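Side-chain contacts in glycoside hydrolase (Streptococcus pneumoniae serotype 4, PDB 6ORH), which probably hydrolyses alpha-L-fucosidic linkages in host glycans, as a family 29 alpha-L-fucosidase with a C-terminal F5/8 type C region: residues A[331-336]-A[346-351]; A[366-371]-A[443-448]. The protein carries 2 engineered substitutions. All coordinates share one frame; numbering follows the deposited sequence.

Both contacts lie in the F5/8 type C region, with centres about 7 Å apart. Contact 2 joins the two sheets of a beta sandwich; contact 1 packs a loop against an outermost strand of one. Neighbouring strands 332-334 and 364-370 join them by two probable hydrogen bonds, Glu-332 O to Asp-369 N (2.8 Å) and Ser-334 O to Glu-367 N (2.9 Å). His-346, Asp-349 and Leu-351 of contact 1, Thr-443 of contact 2 and Ser-354 bind calcium in a structure of this protein, but none is bound to this chain here. One glycan pocket lies elsewhere, among residues 28 to 264; another, at Val-403, Trp-404 and Gln-405, involves strand 403-410, at the sheet's other margin from strand 332-334.

Contact 1 of 2, residues A[331-336]-A[346-351]; sequences AEVSGP and HLTDGL
Thr-348 gives the polar part of this contact. Its OG1 donates a hydrogen bond to Ala-331 O (2.7 Å). The hydroxyl lies in the carbonyl plane and meets a lone pair, at a C=O...OG1 angle of 142°. A chi1 of 58° tucks OG1 between the backbone N and the carbonyl carbon of Thr-348. The same torsion sets CG2 anti to the carbonyl carbon, where it meets Val-333. One small side chain thus serves both kinds of interaction.

The apolar part centres on Val-333, whose two methyls touch different residues. Its CG2 packs on Thr-348 CG2 (3.8 Å). Its CG1 meets Leu-347 CD1 (4.1 Å), where the two side chains cross at about a right angle. Ala-331 CB lies farther off, 4.3 Å from Thr-348 CG2.

The loop beyond is held by an Asx turn. Asp-349 OD1 accepts from Leu-351 N (3.0 Å), which comes from above the carboxylate plane. Asp-349 OD2 bonds to Ser-354 OG, so two residues of the calcium site are joined without the metal in this model.

Strand 332-334 is an outermost strand of its sheet within this chain, and the 3-10 end and loop of 346-351 pack against it. Leu-347 also touches Leu-366 on strand 364-370 and Ile-445 on strand 441-448, and its backbone is hydrogen-bonded to that of Ile-445. It therefore reaches both sheets of the sandwich.

Contact 2 of 2, residues A[366-371]-A[443-448]; sequences LELDLG and TKISLY
Segments 366-371 and 443-448 lie on strands 364-370 and 441-448 of different sheets, with local axes 10.5 Å apart at closest approach and 47° between their N-to-C directions. That spacing is filled by side chains, and Leu-366, Leu-368 and Leu-370 point from one strand toward Ile-445 and Leu-447 on the other.

Leu-368 and Ile-445 meet through two pairs of methyls. Leu-368 CD2 packs on Ile-445 CG2 (3.9 Å), while Leu-368 CD1 lies 4.1 Å from Ile-445 CD1. The two side chains cross obliquely. With Ile-445 CG1 beside its own backbone N (chi1 -62°), CG2 is set anti to that N, and both branches reach Leu-368. Leu-366 CD1 adds a looser touch on Ile-445 CD1 (4.3 Å).

Leu-370 and Leu-447 form a second pair. Here a single methyl of Leu-447, CD1, meets both ends of the Leu-370 fork. It is 3.9 Å from Leu-370 CD2 and 4.0 Å from Leu-370 CD1. Ile-429 of strand 428-436 touches both leucines.

Beyond Leu-370 the chain turns a corner. Asp-369 OD1 accepts from Gly-371 N (2.8 Å) in an Asx turn, with the donor 38° out of the carboxylate plane. The same oxygen is bonded to Gln-427 NE2. Polar groups elsewhere on the two strands look to other partners: Glu-367 forms a salt bridge with Arg-430, and Lys-444 with Glu-380.

Five buried aliphatic side chains make the whole contact. The sheets are therefore held together here by van der Waals packing and the hydrophobic effect. This is the apolar interior expected of a beta sandwich.

Contact 1 of 2, residues A[331-336]-A[346-351]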
loop_
_atom_site.group_PDB
_atom_site.type_symbol
_atom_site.label_atom_id
_atom_site.label_comp_id
_atom_site.label_asym_id
_atom_site.label_seq_id
_atom_site.Cartn_x
_atom_site.Cartn_y
_atom_site.Cartn_z
ATOM N N ALA A 331 -6.722 28.891 5.474
ATOM C CA ALA A 331 -6.386 29.006 4.061
ATOM C C ALA A 331 -7.624 29.345 3.226
ATOM O O ALA A 331 -8.733 28.894 3.515
ATOM C CB ALA A 331 -5.737 27.724 3.586
ATOM N N GLU A 332 -7.413 30.122 2.159
ATOM C CA GLU A 332 -8.452 30.459 1.198
ATOM C C GLU A 332 -8.668 29.267 0.268
ATOM O O GLU A 332 -7.711 28.770 -0.305
ATOM C CB GLU A 332 -8.007 31.665 0.370
ATOM C CG GLU A 332 -8.629 32.979 0.818
ATOM C CD GLU A 332 -9.822 33.383 -0.035
ATOM O OE1 GLU A 332 -10.969 33.308 0.473
ATOM O OE2 GLU A 332 -9.605 33.753 -1.218
ATOM N N VAL A 333 -9.925 28.845 0.099
ATOM C CA VAL A 333 -10.231 27.712 -0.767
ATOM C C VAL A 333 -11.131 28.157 -1.917
ATOM O O VAL A 333 -12.161 28.789 -1.697
ATOM C CB VAL A 333 -10.901 26.576 0.037
ATOM C CG1 VAL A 333 -11.100 25.353 -0.848
ATOM C CG2 VAL A 333 -10.116 26.203 1.280
ATOM N N SER A 334 -10.781 27.782 -3.150
ATOM C CA SER A 334 -11.635 28.066 -4.295
ATOM C C SER A 334 -11.970 26.769 -5.014
ATOM O O SER A 334 -11.245 25.777 -4.907
ATOM C CB SER A 334 -10.970 28.993 -5.258
ATOM O OG SER A 334 -9.642 28.572 -5.453
ATOM N N GLY A 335 -13.025 26.856 -5.812
ATOM C CA GLY A 335 -13.541 25.713 -6.528
ATOM C C GLY A 335 -15.051 25.741 -6.460
ATOM O O GLY A 335 -15.655 26.684 -5.927
ATOM N N PRO A 336 -15.718 24.733 -7.037
ATOM C CA PRO A 336 -17.173 24.737 -7.083
ATOM C C PRO A 336 -17.739 24.411 -5.705
ATOM O O PRO A 336 -17.096 23.719 -4.898
ATOM C CB PRO A 336 -17.467 23.683 -8.149
ATOM C CG PRO A 336 -16.314 22.720 -8.034
ATOM C CD PRO A 336 -15.097 23.557 -7.682
ATOM N N HIS A 346 -15.598 26.303 4.289
ATOM C CA HIS A 346 -15.901 25.408 5.393
ATOM C C HIS A 346 -14.823 24.342 5.607
ATOM O O HIS A 346 -14.835 23.648 6.623
ATOM C CB HIS A 346 -17.288 24.787 5.196
ATOM C CG HIS A 346 -18.376 25.798 5.332
ATOM N ND1 HIS A 346 -19.678 25.556 4.915
ATOM C CD2 HIS A 346 -18.344 27.075 5.787
ATOM C CE1 HIS A 346 -20.413 26.625 5.162
ATOM N NE2 HIS A 346 -19.607 27.582 5.684
ATOM N N LEU A 347 -13.899 24.196 4.654
ATOM C CA LEU A 347 -12.893 23.147 4.752
ATOM C C LEU A 347 -11.739 23.553 5.667
ATOM O O LEU A 347 -11.023 22.690 6.154
ATOM C CB LEU A 347 -12.391 22.822 3.343
ATOM C CG LEU A 347 -13.450 22.199 2.442
ATOM C CD1 LEU A 347 -13.069 22.306 0.970
ATOM C CD2 LEU A 347 -13.673 20.749 2.849
ATOM N N THR A 348 -11.568 24.866 5.912
ATOM C CA THR A 348 -10.409 25.290 6.687
ATOM C C THR A 348 -10.793 26.259 7.805
ATOM O O THR A 348 -9.932 26.963 8.330
ATOM C CB THR A 348 -9.352 25.945 5.792
ATOM O OG1 THR A 348 -9.957 27.056 5.139
ATOM C CG2 THR A 348 -8.849 25.013 4.712
ATOM N N ASP A 349 -12.076 26.284 8.171
ATOM C CA ASP A 349 -12.564 27.316 9.076
ATOM C C ASP A 349 -12.470 26.855 10.530
ATOM O O ASP A 349 -12.803 27.621 11.433
ATOM C CB ASP A 349 -13.972 27.779 8.683
ATOM C CG ASP A 349 -15.084 26.753 8.889
ATOM O OD1 ASP A 349 -14.785 25.577 9.189
ATOM O OD2 ASP A 349 -16.260 27.149 8.722
ATOM N N GLY A 350 -12.015 25.616 10.752
ATOM C CA GLY A 350 -11.856 25.056 12.085
ATOM C C GLY A 350 -13.183 24.876 12.820
ATOM O O GLY A 350 -13.182 24.604 14.017
ATOM N N LEU A 351 -14.305 25.067 12.104
ATOM C CA LEU A 351 -15.643 24.774 12.610
ATOM C C LEU A 351 -15.996 23.357 12.163
ATOM O O LEU A 351 -16.109 23.106 10.964
ATOM C CB LEU A 351 -16.655 25.761 12.004
ATOM C CG LEU A 351 -17.065 27.000 12.809
ATOM C CD1 LEU A 351 -15.932 27.559 13.669
ATOM C CD2 LEU A 351 -17.626 28.085 11.891
#

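Contact 2 of 2, residues A[366-371]-A[443-448]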
loop_
_atom_site.group_PDB
_atom_site.type_symbol
_atom_site.label_atom_id
_atom_site.label_comp_id
_atom_site.label_asym_id
_atom_site.label_seq_id
_atom_site.Cartn_x
_atom_site.Cartn_y
_atom_site.Cartn_z
ATOM N N LEU A 366 -10.437 21.510 -5.888
ATOM C CA LEU A 366 -10.369 22.493 -4.807
ATOM C C LEU A 366 -8.930 22.990 -4.715
ATOM O O LEU A 366 -7.995 22.195 -4.682
ATOM C CB LEU A 366 -10.787 21.828 -3.484
ATOM C CG LEU A 366 -12.248 21.410 -3.401
ATOM C CD1 LEU A 366 -12.473 20.407 -2.268
ATOM C CD2 LEU A 366 -13.121 22.654 -3.223
ATOM N N GLU A 367 -8.728 24.320 -4.678
ATOM C CA GLU A 367 -7.372 24.837 -4.551
ATOM C C GLU A 367 -7.275 25.642 -3.260
ATOM O O GLU A 367 -8.147 26.490 -2.995
ATOM C CB GLU A 367 -7.023 25.727 -5.750
ATOM C CG GLU A 367 -5.586 26.239 -5.718
ATOM C CD GLU A 367 -5.140 26.874 -7.028
ATOM O OE1 GLU A 367 -5.491 26.349 -8.092
ATOM O OE2 GLU A 367 -4.451 27.916 -6.986
ATOM N N LEU A 368 -6.241 25.342 -2.468
ATOM C CA LEU A 368 -5.988 26.052 -1.217
ATOM C C LEU A 368 -4.835 27.014 -1.457
ATOM O O LEU A 368 -3.832 26.628 -2.057
ATOM C CB LEU A 368 -5.577 25.084 -0.099
ATOM C CG LEU A 368 -6.725 24.323 0.564
ATOM C CD1 LEU A 368 -7.234 23.241 -0.372
ATOM C CD2 LEU A 368 -6.278 23.685 1.869
ATOM N N ASP A 369 -4.983 28.246 -0.936
ATOM C CA ASP A 369 -3.901 29.220 -0.885
ATOM C C ASP A 369 -3.596 29.498 0.585
ATOM O O ASP A 369 -4.426 30.069 1.277
ATOM C CB ASP A 369 -4.307 30.511 -1.614
ATOM C CG ASP A 369 -3.192 31.558 -1.646
ATOM O OD1 ASP A 369 -2.186 31.395 -0.929
ATOM O OD2 ASP A 369 -3.340 32.527 -2.415
ATOM N N LEU A 370 -2.428 29.051 1.051
ATOM C CA LEU A 370 -2.053 29.129 2.452
ATOM C C LEU A 370 -1.660 30.559 2.817
ATOM O O LEU A 370 -1.504 30.863 4.004
ATOM C CB LEU A 370 -0.886 28.175 2.734
ATOM C CG LEU A 370 -1.125 26.708 2.384
ATOM C CD1 LEU A 370 0.065 25.868 2.811
ATOM C CD2 LEU A 370 -2.401 26.204 3.053
ATOM N N GLY A 371 -1.503 31.412 1.795
ATOM C CA GLY A 371 -1.227 32.829 2.027
ATOM C C GLY A 371 0.272 33.140 2.099
ATOM O O GLY A 371 0.683 34.279 1.878
ATOM N N THR A 443 -15.576 17.633 5.164
ATOM C CA THR A 443 -15.783 18.473 6.337
ATOM C C THR A 443 -14.540 19.285 6.680
ATOM O O THR A 443 -14.635 20.259 7.435
ATOM C CB THR A 443 -16.194 17.650 7.562
ATOM O OG1 THR A 443 -15.138 16.755 7.953
ATOM C CG2 THR A 443 -17.479 16.885 7.327
ATOM N N LYS A 444 -13.395 18.906 6.128
ATOM C CA LYS A 444 -12.118 19.428 6.593
ATOM C C LYS A 444 -11.021 19.031 5.607
ATOM O O LYS A 444 -11.022 17.908 5.058
ATOM C CB LYS A 444 -11.781 18.761 7.932
ATOM C CG LYS A 444 -10.540 19.251 8.670
ATOM C CD LYS A 444 -10.346 18.324 9.862
ATOM C CE LYS A 444 -8.942 18.272 10.397
ATOM N NZ LYS A 444 -8.889 17.380 11.562
ATOM N N ILE A 445 -10.096 19.974 5.366
ATOM C CA ILE A 445 -8.794 19.684 4.787
ATOM C C ILE A 445 -7.757 20.303 5.725
ATOM O O ILE A 445 -7.882 21.485 6.061
ATOM C CB ILE A 445 -8.631 20.233 3.352
ATOM C CG1 ILE A 445 -9.627 19.611 2.365
ATOM C CG2 ILE A 445 -7.200 20.044 2.866
ATOM C CD1 ILE A 445 -9.836 20.440 1.126
ATOM N N SER A 446 -6.818 19.476 6.187
ATOM C CA SER A 446 -5.744 19.893 7.082
ATOM C C SER A 446 -4.392 19.517 6.481
ATOM O O SER A 446 -4.313 18.607 5.653
ATOM C CB SER A 446 -5.923 19.315 8.483
ATOM O OG SER A 446 -7.157 19.790 9.053
ATOM N N LEU A 447 -3.326 20.224 6.899
ATOM C CA LEU A 447 -1.963 19.947 6.480
ATOM C C LEU A 447 -1.074 19.919 7.719
ATOM O O LEU A 447 -1.232 20.771 8.606
ATOM C CB LEU A 447 -1.462 21.057 5.544
ATOM C CG LEU A 447 -2.116 21.108 4.161
ATOM C CD1 LEU A 447 -1.752 22.414 3.450
ATOM C CD2 LEU A 447 -1.689 19.898 3.332
ATOM N N TYR A 448 -0.176 18.934 7.754
ATOM C CA TYR A 448 0.750 18.785 8.873
ATOM C C TYR A 448 2.157 18.453 8.396
ATOM O O TYR A 448 2.381 17.946 7.291
ATOM C CB TYR A 448 0.328 17.660 9.825
ATOM C CG TYR A 448 -1.127 17.659 10.209
ATOM C CD1 TYR A 448 -1.662 18.606 11.084
ATOM C CD2 TYR A 448 -1.976 16.671 9.722
ATOM C CE1 TYR A 448 -2.996 18.593 11.457
ATOM C CE2 TYR A 448 -3.315 16.655 10.074
ATOM C CZ TYR A 448 -3.828 17.606 10.935
ATOM O OH TYR A 448 -5.146 17.597 11.275
#